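Local coordinates for hypothetical protein CG14615-PA (Drosophila melanogaster, PDB 1SQH), which is uncharacterised but probably acts as an acyltransferase of the GNAT type, possibly transferring an acyl group to glycine, at residues N41-K44 / W45-Q48; L157-E160 / D161-A165; E175-R178 / L179-E182. All blocks are in the same frame, centred on the assembly; numbering follows the deposited sequence.

Contact 1: N41-K44 / W45-Q48; sequences NQRK and WDRQ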
loop_
_atom_site.group_PDB
_atom_site.type_symbol
_atom_site.label_atom_id
_atom_site.label_comp_id
_atom_site.label_asym_id
_atom_site.label_seq_id
_atom_site.Cartn_x
_atom_site.Cartn_y
_atom_site.Cartn_z
ATOM N N ASN A 41 1.226 9.002 -2.991
ATOM C CA ASN A 41 2.414 8.182 -2.866
ATOM C C ASN A 41 3.084 7.869 -4.200
ATOM O O ASN A 41 4.305 8.056 -4.346
ATOM C CB ASN A 41 2.085 6.874 -2.151
ATOM C CG ASN A 41 3.299 5.994 -1.985
ATOM O OD1 ASN A 41 4.145 6.231 -1.131
ATOM N ND2 ASN A 41 3.403 4.981 -2.828
ATOM N N GLN A 42 2.298 7.400 -5.171
ATOM C CA GLN A 42 2.860 7.050 -6.469
ATOM C C GLN A 42 3.583 8.223 -7.112
ATOM O O GLN A 42 4.722 8.089 -7.557
ATOM C CB GLN A 42 1.778 6.544 -7.416
ATOM C CG GLN A 42 2.355 5.990 -8.725
ATOM C CD GLN A 42 3.394 4.906 -8.464
ATOM O OE1 GLN A 42 3.065 3.833 -7.959
ATOM N NE2 GLN A 42 4.653 5.191 -8.786
ATOM N N ARG A 43 2.925 9.376 -7.161
ATOM C CA ARG A 43 3.548 10.545 -7.756
ATOM C C ARG A 43 4.803 10.955 -6.982
ATOM O O ARG A 43 5.747 11.489 -7.572
ATOM C CB ARG A 43 2.547 11.698 -7.833
ATOM C CG ARG A 43 1.441 11.421 -8.840
ATOM C CD ARG A 43 2.015 11.178 -10.239
ATOM N NE ARG A 43 2.426 12.425 -10.887
ATOM C CZ ARG A 43 3.346 12.506 -11.847
ATOM N NH1 ARG A 43 3.966 11.409 -12.272
ATOM N NH2 ARG A 43 3.630 13.682 -12.391
ATOM N N LYS A 44 4.828 10.708 -5.671
ATOM C CA LYS A 44 6.013 11.038 -4.890
ATOM C C LYS A 44 7.169 10.187 -5.409
ATOM O O LYS A 44 8.270 10.703 -5.664
ATOM C CB LYS A 44 5.799 10.743 -3.407
ATOM C CG LYS A 44 7.050 11.006 -2.557
ATOM C CD LYS A 44 6.793 10.830 -1.061
ATOM C CE LYS A 44 6.438 9.396 -0.718
ATOM N NZ LYS A 44 6.301 9.216 0.753
ATOM N N TRP A 45 6.908 8.885 -5.573
ATOM C CA TRP A 45 7.918 7.960 -6.078
ATOM C C TRP A 45 8.322 8.325 -7.506
ATOM O O TRP A 45 9.513 8.310 -7.843
ATOM C CB TRP A 45 7.405 6.512 -6.066
ATOM C CG TRP A 45 7.407 5.852 -4.712
ATOM C CD1 TRP A 45 8.126 6.227 -3.608
ATOM C CD2 TRP A 45 6.690 4.666 -4.341
ATOM N NE1 TRP A 45 7.898 5.347 -2.576
ATOM C CE2 TRP A 45 7.024 4.381 -2.997
ATOM C CE3 TRP A 45 5.803 3.813 -5.019
ATOM C CZ2 TRP A 45 6.497 3.275 -2.314
ATOM C CZ3 TRP A 45 5.280 2.713 -4.340
ATOM C CH2 TRP A 45 5.632 2.456 -2.998
ATOM N N ASP A 46 7.329 8.632 -8.342
ATOM C CA ASP A 46 7.583 9.003 -9.734
ATOM C C ASP A 46 8.639 10.106 -9.771
ATOM O O ASP A 46 9.608 10.029 -10.523
ATOM C CB ASP A 46 6.302 9.518 -10.416
ATOM C CG ASP A 46 5.313 8.400 -10.769
ATOM O OD1 ASP A 46 5.677 7.209 -10.688
ATOM O OD2 ASP A 46 4.163 8.722 -11.153
ATOM N N ARG A 47 8.438 11.133 -8.957
ATOM C CA ARG A 47 9.369 12.255 -8.889
ATOM C C ARG A 47 10.782 11.787 -8.515
ATOM O O ARG A 47 11.753 12.107 -9.203
ATOM C CB ARG A 47 8.881 13.260 -7.850
ATOM C CG ARG A 47 9.614 14.587 -7.841
ATOM C CD ARG A 47 9.077 15.501 -8.926
ATOM N NE ARG A 47 9.591 16.860 -8.786
ATOM C CZ ARG A 47 9.275 17.863 -9.597
ATOM N NH1 ARG A 47 9.792 19.069 -9.395
ATOM N NH2 ARG A 47 8.442 17.657 -10.612
ATOM N N GLN A 48 10.888 11.019 -7.428
ATOM C CA GLN A 48 12.180 10.518 -6.956
ATOM C C GLN A 48 12.893 9.643 -7.990
ATOM O O GLN A 48 14.027 9.916 -8.373
ATOM C CB GLN A 48 11.996 9.706 -5.674
ATOM C CG GLN A 48 11.246 10.404 -4.551
ATOM C CD GLN A 48 10.964 9.459 -3.393
ATOM O OE1 GLN A 48 11.884 8.892 -2.800
ATOM N NE2 GLN A 48 9.687 9.279 -3.072
#
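Asp46 reaches back along its helix to Gln42 and Arg43. Asp46 CB lies 3.5 Å from Arg43 NH1 and also rests against Arg43 O. Asp46 CG sits 3.3 Å from Gln42 O and stands anti to the carbonyl carbon (chi1 -75°), which turns the carboxylate toward the preceding turn and gives each oxygen its own donor. Asp46 OD1 accepts from Gln42 NE2 at 3.0 Å, the amide approaching from above the carboxylate plane. Asp46 OD2 forms a salt bridge with Arg43 NH1 at 2.9 Å; the donor sits on the anti side, and the bond leaves from the edge of the guanidinium, whose plane is turned 65° from the carboxylate. Gln42 NE2 also binds Leu64 O and Arg43 NE pairs with Asp19, so the carboxylate joins a larger polar cluster.

Asn41 lays ND2 over one face of the Trp45 indole, 3.3 Å from CZ3. The amide is steep to the ring, at 75°, consistent with an N-H directed at the pi cloud, while Asn41 OD1 is held by Ser232. Gln48 lies alongside Lys44; Gln48 NE2 makes a weak hydrogen bond to Lys44 O (3.3 Å) and rests on Lys44 CG.

Helix 34-51 packs between distant parts of the chain: Trp45 touches Leu205 of helix 199-208 and bonds Asn209 through NE1, Gln48 meets Phe208, and Lys44 NZ pairs with Glu264 beyond helix 248-263.

Contact 2: L157-E160 / D161-A165; sequences LSHE and DAFCA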
loop_
_atom_site.group_PDB
_atom_site.type_symbol
_atom_site.label_atom_id
_atom_site.label_comp_id
_atom_site.label_asym_id
_atom_site.label_seq_id
_atom_site.Cartn_x
_atom_site.Cartn_y
_atom_site.Cartn_z
ATOM N N LEU A 157 -4.127 8.351 11.321
ATOM C CA LEU A 157 -3.599 9.250 12.345
ATOM C C LEU A 157 -3.274 10.566 11.647
ATOM O O LEU A 157 -2.536 10.579 10.654
ATOM C CB LEU A 157 -2.335 8.665 12.971
ATOM C CG LEU A 157 -1.655 9.503 14.060
ATOM C CD1 LEU A 157 -2.464 9.473 15.361
ATOM C CD2 LEU A 157 -0.257 8.927 14.289
ATOM N N SER A 158 -3.831 11.666 12.155
ATOM C CA SER A 158 -3.598 12.967 11.538
ATOM C C SER A 158 -2.114 13.315 11.494
ATOM O O SER A 158 -1.305 12.783 12.254
ATOM C CB SER A 158 -4.372 14.063 12.280
ATOM O OG SER A 158 -3.800 14.330 13.552
ATOM N N HIS A 159 -1.754 14.201 10.581
ATOM C CA HIS A 159 -0.371 14.602 10.461
ATOM C C HIS A 159 0.050 15.328 11.743
ATOM O O HIS A 159 1.102 15.023 12.314
ATOM C CB HIS A 159 -0.183 15.494 9.227
ATOM C CG HIS A 159 1.223 15.960 9.041
ATOM N ND1 HIS A 159 1.655 17.200 9.459
ATOM C CD2 HIS A 159 2.307 15.337 8.525
ATOM C CE1 HIS A 159 2.945 17.321 9.205
ATOM N NE2 HIS A 159 3.364 16.202 8.639
ATOM N N GLU A 160 -0.779 16.269 12.201
ATOM C CA GLU A 160 -0.489 17.018 13.423
ATOM C C GLU A 160 -0.193 16.054 14.571
ATOM O O GLU A 160 0.788 16.215 15.302
ATOM C CB GLU A 160 -1.672 17.904 13.833
ATOM C CG GLU A 160 -2.237 18.794 12.751
ATOM C CD GLU A 160 -3.377 18.127 11.989
ATOM O OE1 GLU A 160 -3.128 17.080 11.355
ATOM O OE2 GLU A 160 -4.519 18.648 12.040
ATOM N N ASP A 161 -1.046 15.047 14.739
ATOM C CA ASP A 161 -0.824 14.092 15.811
ATOM C C ASP A 161 0.472 13.336 15.606
ATOM O O ASP A 161 1.247 13.176 16.546
ATOM C CB ASP A 161 -1.990 13.110 15.928
ATOM C CG ASP A 161 -3.196 13.733 16.600
ATOM O OD1 ASP A 161 -3.006 14.715 17.364
ATOM O OD2 ASP A 161 -4.326 13.236 16.381
ATOM N N ALA A 162 0.710 12.878 14.381
ATOM C CA ALA A 162 1.931 12.151 14.076
ATOM C C ALA A 162 3.150 13.051 14.288
ATOM O O ALA A 162 4.166 12.623 14.839
ATOM C CB ALA A 162 1.896 11.644 12.635
ATOM N N PHE A 163 3.032 14.305 13.865
ATOM C CA PHE A 163 4.125 15.273 13.990
ATOM C C PHE A 163 4.557 15.509 15.433
ATOM O O PHE A 163 5.752 15.587 15.722
ATOM C CB PHE A 163 3.711 16.610 13.361
ATOM C CG PHE A 163 4.827 17.624 13.287
ATOM C CD1 PHE A 163 5.205 18.356 14.409
ATOM C CD2 PHE A 163 5.505 17.842 12.088
ATOM C CE1 PHE A 163 6.242 19.290 14.335
ATOM C CE2 PHE A 163 6.541 18.773 12.006
ATOM C CZ PHE A 163 6.911 19.498 13.130
ATOM N N CYS A 164 3.575 15.623 16.325
ATOM C CA CYS A 164 3.835 15.881 17.737
ATOM C C CYS A 164 3.757 14.628 18.597
ATOM O O CYS A 164 3.661 14.723 19.818
ATOM C CB CYS A 164 2.837 16.914 18.275
ATOM S SG CYS A 164 2.616 18.396 17.237
ATOM N N ALA A 165 3.794 13.459 17.963
ATOM C CA ALA A 165 3.718 12.189 18.684
ATOM C C ALA A 165 4.920 11.951 19.588
ATOM O O ALA A 165 6.021 12.426 19.314
ATOM C CB ALA A 165 3.597 11.030 17.692
HETATM O O HOH W 1 -5.499 11.848 14.381
#
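Phe163 N donates to His159 O at 2.6 Å, the shortest hydrogen bond between 157-160 and 161-165. At the start of helix 159-163, Ser158 OG accepts from Asp161 N at 3.1 Å (N-H...O angle 156°). The hydroxyl lies between the backbone N and the carbonyl carbon (chi1 72°), which swings it over the first turn to meet that amide. Water 1 donates to Asp161 OD2 at 2.7 Å and accepts from Ser158 N at 2.8 Å. Ser158 is therefore the N-cap, and the return half of a capping box is here made through water.

Leu157, one residue before the cap, completes a hydrophobic staple: Leu157 CD2 rests 3.8 Å from Ala162 CB, while CD1 lies 3.7 Å from Asp161 CB. With an alanine here both methyls would be gone, and Ala162 CB would probably be left without its apolar mate and a gap opened beside Tyr288.

One turn along, His159 and Phe163 run side by side and point the same way, His159 CE1 lying 3.9 Å from Phe163 CD2, with the rings inclined at 51°. His159 NE2 bonds Ala261 O, and Phe163 makes a cation-pi contact with Arg262, both on helix 248-263.

Contact 3: E175-R178 / L179-E182; sequences EIRR and LRAE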
loop_
_atom_site.group_PDB
_atom_site.type_symbol
_atom_site.label_atom_id
_atom_site.label_comp_id
_atom_site.label_asym_id
_atom_site.label_seq_id
_atom_site.Cartn_x
_atom_site.Cartn_y
_atom_site.Cartn_z
ATOM N N GLU A 175 19.661 -1.224 19.306
ATOM C CA GLU A 175 20.019 -0.022 18.551
ATOM C C GLU A 175 19.018 0.151 17.402
ATOM O O GLU A 175 18.465 -0.835 16.893
ATOM C CB GLU A 175 21.425 -0.138 17.961
ATOM C CG GLU A 175 22.553 0.236 18.901
ATOM C CD GLU A 175 23.879 0.350 18.174
ATOM O OE1 GLU A 175 24.300 -0.653 17.555
ATOM O OE2 GLU A 175 24.495 1.439 18.213
ATOM N N ILE A 176 18.784 1.395 16.996
ATOM C CA ILE A 176 17.855 1.665 15.901
ATOM C C ILE A 176 18.601 2.307 14.749
ATOM O O ILE A 176 19.481 3.141 14.968
ATOM C CB ILE A 176 16.717 2.643 16.304
ATOM C CG1 ILE A 176 17.290 4.024 16.634
ATOM C CG2 ILE A 176 15.943 2.095 17.474
ATOM C CD1 ILE A 176 18.248 4.053 17.824
ATOM N N ARG A 177 18.247 1.919 13.529
ATOM C CA ARG A 177 18.872 2.477 12.336
ATOM C C ARG A 177 17.972 2.226 11.142
ATOM O O ARG A 177 17.088 1.373 11.196
ATOM C CB ARG A 177 20.228 1.816 12.078
ATOM C CG ARG A 177 20.131 0.348 11.698
ATOM C CD ARG A 177 21.500 -0.237 11.340
ATOM N NE ARG A 177 21.434 -1.672 11.069
ATOM C CZ ARG A 177 20.922 -2.216 9.965
ATOM N NH1 ARG A 177 20.431 -1.440 9.005
ATOM N NH2 ARG A 177 20.874 -3.540 9.837
ATOM N N ARG A 178 18.185 2.980 10.069
ATOM C CA ARG A 178 17.411 2.788 8.851
ATOM C C ARG A 178 17.886 1.442 8.321
ATOM O O ARG A 178 19.039 1.054 8.530
ATOM C CB ARG A 178 17.725 3.888 7.831
ATOM C CG ARG A 178 16.944 3.788 6.525
ATOM C CD ARG A 178 17.460 4.788 5.485
ATOM N NE ARG A 178 16.612 4.810 4.290
ATOM C CZ ARG A 178 16.888 5.482 3.174
ATOM N NH1 ARG A 178 18.003 6.197 3.080
ATOM N NH2 ARG A 178 16.041 5.443 2.152
ATOM N N LEU A 179 17.002 0.717 7.656
ATOM C CA LEU A 179 17.381 -0.576 7.111
ATOM C C LEU A 179 18.335 -0.354 5.929
ATOM O O LEU A 179 18.447 0.759 5.403
ATOM C CB LEU A 179 16.130 -1.323 6.638
ATOM C CG LEU A 179 15.109 -1.652 7.726
ATOM C CD1 LEU A 179 13.842 -2.215 7.089
ATOM C CD2 LEU A 179 15.716 -2.645 8.703
ATOM N N ARG A 180 19.036 -1.408 5.530
ATOM C CA ARG A 180 19.939 -1.328 4.393
ATOM C C ARG A 180 19.616 -2.523 3.501
ATOM O O ARG A 180 18.945 -3.464 3.939
ATOM C CB ARG A 180 21.397 -1.344 4.867
ATOM C CG ARG A 180 21.677 -2.347 5.967
ATOM C CD ARG A 180 23.050 -2.152 6.603
ATOM N NE ARG A 180 23.181 -0.876 7.305
ATOM C CZ ARG A 180 23.777 -0.739 8.490
ATOM N NH1 ARG A 180 24.287 -1.801 9.104
ATOM N NH2 ARG A 180 23.874 0.457 9.059
ATOM N N ALA A 181 20.070 -2.472 2.253
ATOM C CA ALA A 181 19.803 -3.527 1.287
ATOM C C ALA A 181 19.933 -4.942 1.833
ATOM O O ALA A 181 19.056 -5.778 1.609
ATOM C CB ALA A 181 20.704 -3.352 0.067
ATOM N N GLU A 182 21.025 -5.215 2.539
ATOM C CA GLU A 182 21.268 -6.543 3.105
ATOM C C GLU A 182 20.147 -7.012 4.032
ATOM O O GLU A 182 19.935 -8.212 4.208
ATOM C CB GLU A 182 22.585 -6.544 3.881
ATOM C CG GLU A 182 22.618 -5.536 5.023
ATOM C CD GLU A 182 23.974 -5.454 5.707
ATOM O OE1 GLU A 182 24.415 -6.470 6.287
ATOM O OE2 GLU A 182 24.598 -4.369 5.665
HETATM O O HOH W 2 21.496 2.587 8.201
#
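Arg177 and Arg180 lay their guanidinium groups flat on one another, the planes 8° apart and the centres separated by 3.5 Å. The two side chains cross at about a right angle. Arg180 NH1 sits over the centre of the Arg177 group, while Arg177 NH1 lies nearer the rim of the other, 3.3 Å from Arg180 NE. The overlap reaches beyond the two flat groups: Arg177 NH1 also lies against Arg180 CG (3.4 Å). Arg177 arrives extended from CG to NE. Arg180 is bent at its third torsion (chi3 65°), which folds its guanidinium back over that of Arg177.

Two like charges at this distance would be expected to repel, but the carboxylate of Asp183 and the carbonyl of Arg178 probably ease the pairing. Arg177 NH1 donates to Arg178 O at 2.9 Å, at a rather bent angle of 131°, and makes a salt bridge with Asp183, whose carboxylate also accepts from Arg180 N. Water 2 donates to the same Arg178 O at 2.9 Å and has a weak bond with Arg180 NH2.

The stack spans the extended chain that leaves strand 174-177, an outermost strand of the four-stranded antiparallel sheet, which pairs with strand 211-216. Leu179 packs on Leu222, Trp225 and Phe227 of strand 222-228, and Arg178 NH2 binds Asn209 O next to helix 199-208; beyond the loop the chain enters helix 184-189.

Overall arrangement
The three contacts are well separated, with centres 22 to 24 Å apart, and follow one another along the chain. Contacts 1 and 3 approach most closely, about 7 Å between nearest atoms, and share Asn209: its side chain takes Trp45 NE1 and its carbonyl takes Arg178 NH2. Glu264 similarly relates contact 1 to contact 2, its carboxylate pairing with Lys44 and its carbonyl weakly bonded to His159. Contact 2 leans on helix 248-263, which in GNAT relatives follows the loop that binds the pyrophosphate of the acyl-CoA; any such role here remains an inference. Contact 3 begins on an edge strand of the four-stranded sheet and runs into the loop after it.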